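Side-chain contact in HpcH/HpaI aldolase/citrate lyase family protein (Burkholderia cenocepacia, PDB 4MF4), which is of undetermined function but belongs to the HpcH/HpaI aldolase/citrate lyase family and folds as a TIM barrel: residues N14-R19 and Y244-V249. Numbering follows the deposited sequence. Where two conformers were deposited one is given.
Sequences NSLKQR and YRLITV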
loop_
_atom_site.group_PDB
_atom_site.type_symbol
_atom_site.label_atom_id
_atom_site.label_comp_id
_atom_site.label_asym_id
_atom_site.label_seq_id
_atom_site.Cartn_x
_atom_site.Cartn_y
_atom_site.Cartn_z
ATOM N N ASN A 14 -2.646 8.643 -30.112
ATOM C CA ASN A 14 -2.283 7.255 -29.871
ATOM C C ASN A 14 -1.548 6.733 -31.113
ATOM O O ASN A 14 -2.167 6.445 -32.136
ATOM C CB ASN A 14 -3.567 6.448 -29.640
ATOM C CG ASN A 14 -3.294 5.004 -29.328
ATOM O OD1 ASN A 14 -2.179 4.521 -29.556
ATOM N ND2 ASN A 14 -4.304 4.308 -28.770
ATOM N N SER A 15 -0.231 6.646 -31.011
ATOM C CA SER A 15 0.614 6.286 -32.134
ATOM C C SER A 15 0.548 4.792 -32.416
ATOM O O SER A 15 0.861 4.357 -33.538
ATOM C CB SER A 15 2.067 6.707 -31.872
ATOM O OG SER A 15 2.697 5.906 -30.882
ATOM N N LEU A 16 0.167 4.005 -31.402
ATOM C CA LEU A 16 0.029 2.566 -31.570
ATOM C C LEU A 16 -1.179 2.261 -32.439
ATOM O O LEU A 16 -1.107 1.407 -33.339
ATOM C CB LEU A 16 -0.081 1.834 -30.229
ATOM C CG LEU A 16 0.002 0.319 -30.328
ATOM C CD1 LEU A 16 1.372 -0.120 -30.816
ATOM C CD2 LEU A 16 -0.314 -0.352 -28.996
ATOM N N LYS A 17 -2.285 2.957 -32.191
ATOM C CA LYS A 17 -3.473 2.816 -33.027
ATOM C C LYS A 17 -3.176 3.205 -34.474
ATOM O O LYS A 17 -3.602 2.516 -35.412
ATOM C CB LYS A 17 -4.627 3.686 -32.529
ATOM C CG LYS A 17 -5.955 3.361 -33.169
ATOM C CD LYS A 17 -7.063 4.342 -32.741
ATOM C CE LYS A 17 -8.420 3.994 -33.381
ATOM N NZ LYS A 17 -9.574 4.730 -32.762
ATOM N N GLN A 18 -2.478 4.335 -34.634
ATOM C CA GLN A 18 -2.226 4.873 -35.960
ATOM C C GLN A 18 -1.356 3.885 -36.751
ATOM O O GLN A 18 -1.658 3.553 -37.904
ATOM C CB GLN A 18 -1.610 6.269 -35.838
ATOM C CG GLN A 18 -1.149 6.895 -37.142
ATOM C CD GLN A 18 0.308 6.562 -37.436
ATOM O OE1 GLN A 18 1.210 6.901 -36.652
ATOM N NE2 GLN A 18 0.548 5.885 -38.553
ATOM N N ARG A 19 -0.276 3.420 -36.132
ATOM C CA ARG A 19 0.583 2.421 -36.768
ATOM C C ARG A 19 -0.158 1.115 -37.062
ATOM O O ARG A 19 -0.022 0.576 -38.164
ATOM C CB ARG A 19 1.832 2.164 -35.934
ATOM C CG ARG A 19 2.835 3.310 -35.984
ATOM C CD ARG A 19 3.961 3.102 -34.983
ATOM N NE ARG A 19 3.631 3.558 -33.642
ATOM C CZ ARG A 19 4.362 3.274 -32.574
ATOM N NH1 ARG A 19 5.423 2.507 -32.706
ATOM N NH2 ARG A 19 4.020 3.714 -31.382
ATOM N N TYR A 244 2.584 -11.662 -38.868
ATOM C CA TYR A 244 2.074 -11.053 -37.676
ATOM C C TYR A 244 2.772 -9.692 -37.483
ATOM O O TYR A 244 3.981 -9.569 -37.719
ATOM C CB TYR A 244 2.368 -11.908 -36.450
ATOM C CG TYR A 244 1.577 -13.185 -36.364
ATOM C CD1 TYR A 244 0.318 -13.229 -35.717
ATOM C CD2 TYR A 244 2.067 -14.352 -36.942
ATOM C CE1 TYR A 244 -0.422 -14.417 -35.658
ATOM C CE2 TYR A 244 1.356 -15.528 -36.864
ATOM C CZ TYR A 244 0.114 -15.557 -36.233
ATOM O OH TYR A 244 -0.553 -16.755 -36.174
ATOM N N ARG A 245 2.017 -8.706 -37.010
ATOM C CA ARG A 245 2.538 -7.353 -36.727
ATOM C C ARG A 245 2.727 -7.019 -35.217
ATOM O O ARG A 245 3.826 -6.572 -34.787
ATOM C CB ARG A 245 1.665 -6.345 -37.414
ATOM C CG ARG A 245 1.829 -6.429 -38.938
ATOM C CD ARG A 245 1.133 -5.302 -39.607
ATOM N NE ARG A 245 1.777 -4.057 -39.188
ATOM C CZ ARG A 245 1.135 -2.933 -38.919
ATOM N NH1 ARG A 245 -0.194 -2.866 -39.009
ATOM N NH2 ARG A 245 1.823 -1.887 -38.520
ATOM N N LEU A 246 1.727 -7.308 -34.385
ATOM C CA LEU A 246 1.842 -6.965 -32.957
ATOM C C LEU A 246 2.352 -8.162 -32.180
ATOM O O LEU A 246 1.571 -9.034 -31.706
ATOM C CB LEU A 246 0.501 -6.498 -32.422
ATOM C CG LEU A 246 0.544 -5.870 -31.037
ATOM C CD1 LEU A 246 0.805 -4.371 -31.132
ATOM C CD2 LEU A 246 -0.728 -6.111 -30.284
ATOM N N ILE A 247 3.672 -8.231 -32.047
ATOM C CA ILE A 247 4.327 -9.425 -31.554
ATOM C C ILE A 247 4.860 -9.176 -30.145
ATOM O O ILE A 247 5.645 -8.247 -29.952
ATOM C CB ILE A 247 5.481 -9.832 -32.470
ATOM C CG1 ILE A 247 4.941 -10.186 -33.856
ATOM C CG2 ILE A 247 6.202 -11.034 -31.876
ATOM C CD1 ILE A 247 6.000 -10.501 -34.889
ATOM N N THR A 248 4.409 -9.993 -29.192
ATOM C CA THR A 248 4.846 -9.926 -27.807
ATOM C C THR A 248 6.067 -10.826 -27.672
ATOM O O THR A 248 5.963 -12.010 -27.922
ATOM C CB THR A 248 3.795 -10.482 -26.808
ATOM O OG1 THR A 248 2.477 -10.027 -27.102
ATOM C CG2 THR A 248 4.113 -10.076 -25.408
ATOM N N VAL A 249 7.203 -10.258 -27.252
ATOM C CA VAL A 249 8.449 -10.998 -27.031
ATOM C C VAL A 249 8.495 -11.469 -25.574
ATOM O O VAL A 249 9.282 -10.966 -24.748
ATOM C CB VAL A 249 9.711 -10.163 -27.415
ATOM C CG1 VAL A 249 10.951 -11.030 -27.443
ATOM C CG2 VAL A 249 9.584 -9.491 -28.769
#
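Arg245 and Arg19 meet through one directed bond: Arg245 NH2 donates to Arg19 O at 3.1 Å, nearly straight at 166°. The oxygen sits at the edge of the Arg245 guanidinium, close to its plane, whereas the donor approaches from above the carbonyl plane, 57° out of it. The Arg245 chain, extended at chi2, bends at chi3 (64°), which brings its guanidinium edge to Arg19 O. The same NH2 forms a salt bridge with Glu25, so the one nitrogen is shared between the carbonyl and a carboxylate, which should limit its rotation.

Deeper in, Leu16 and Leu246 touch through single methyls, CD1 to CD1 at 4.3 Å, a light apolar contact to which Leu27 of the neighbouring strand adds by touching both leucines. In the conformer given, Arg19's own side chain turns back along its helix instead, NE donating to Ser15 O at 2.9 Å. Asn14 caps the helix start, its OD1 accepting from Lys17 N at 3.1 Å.

The contact thus joins helix 15-22 to the start of barrel strand 246-251 and the residue leading into it. With only 118 Å² buried, the chemistry implies a small interface with one directional polar link, from a charged donor to a helix carbonyl, beside a methyl contact.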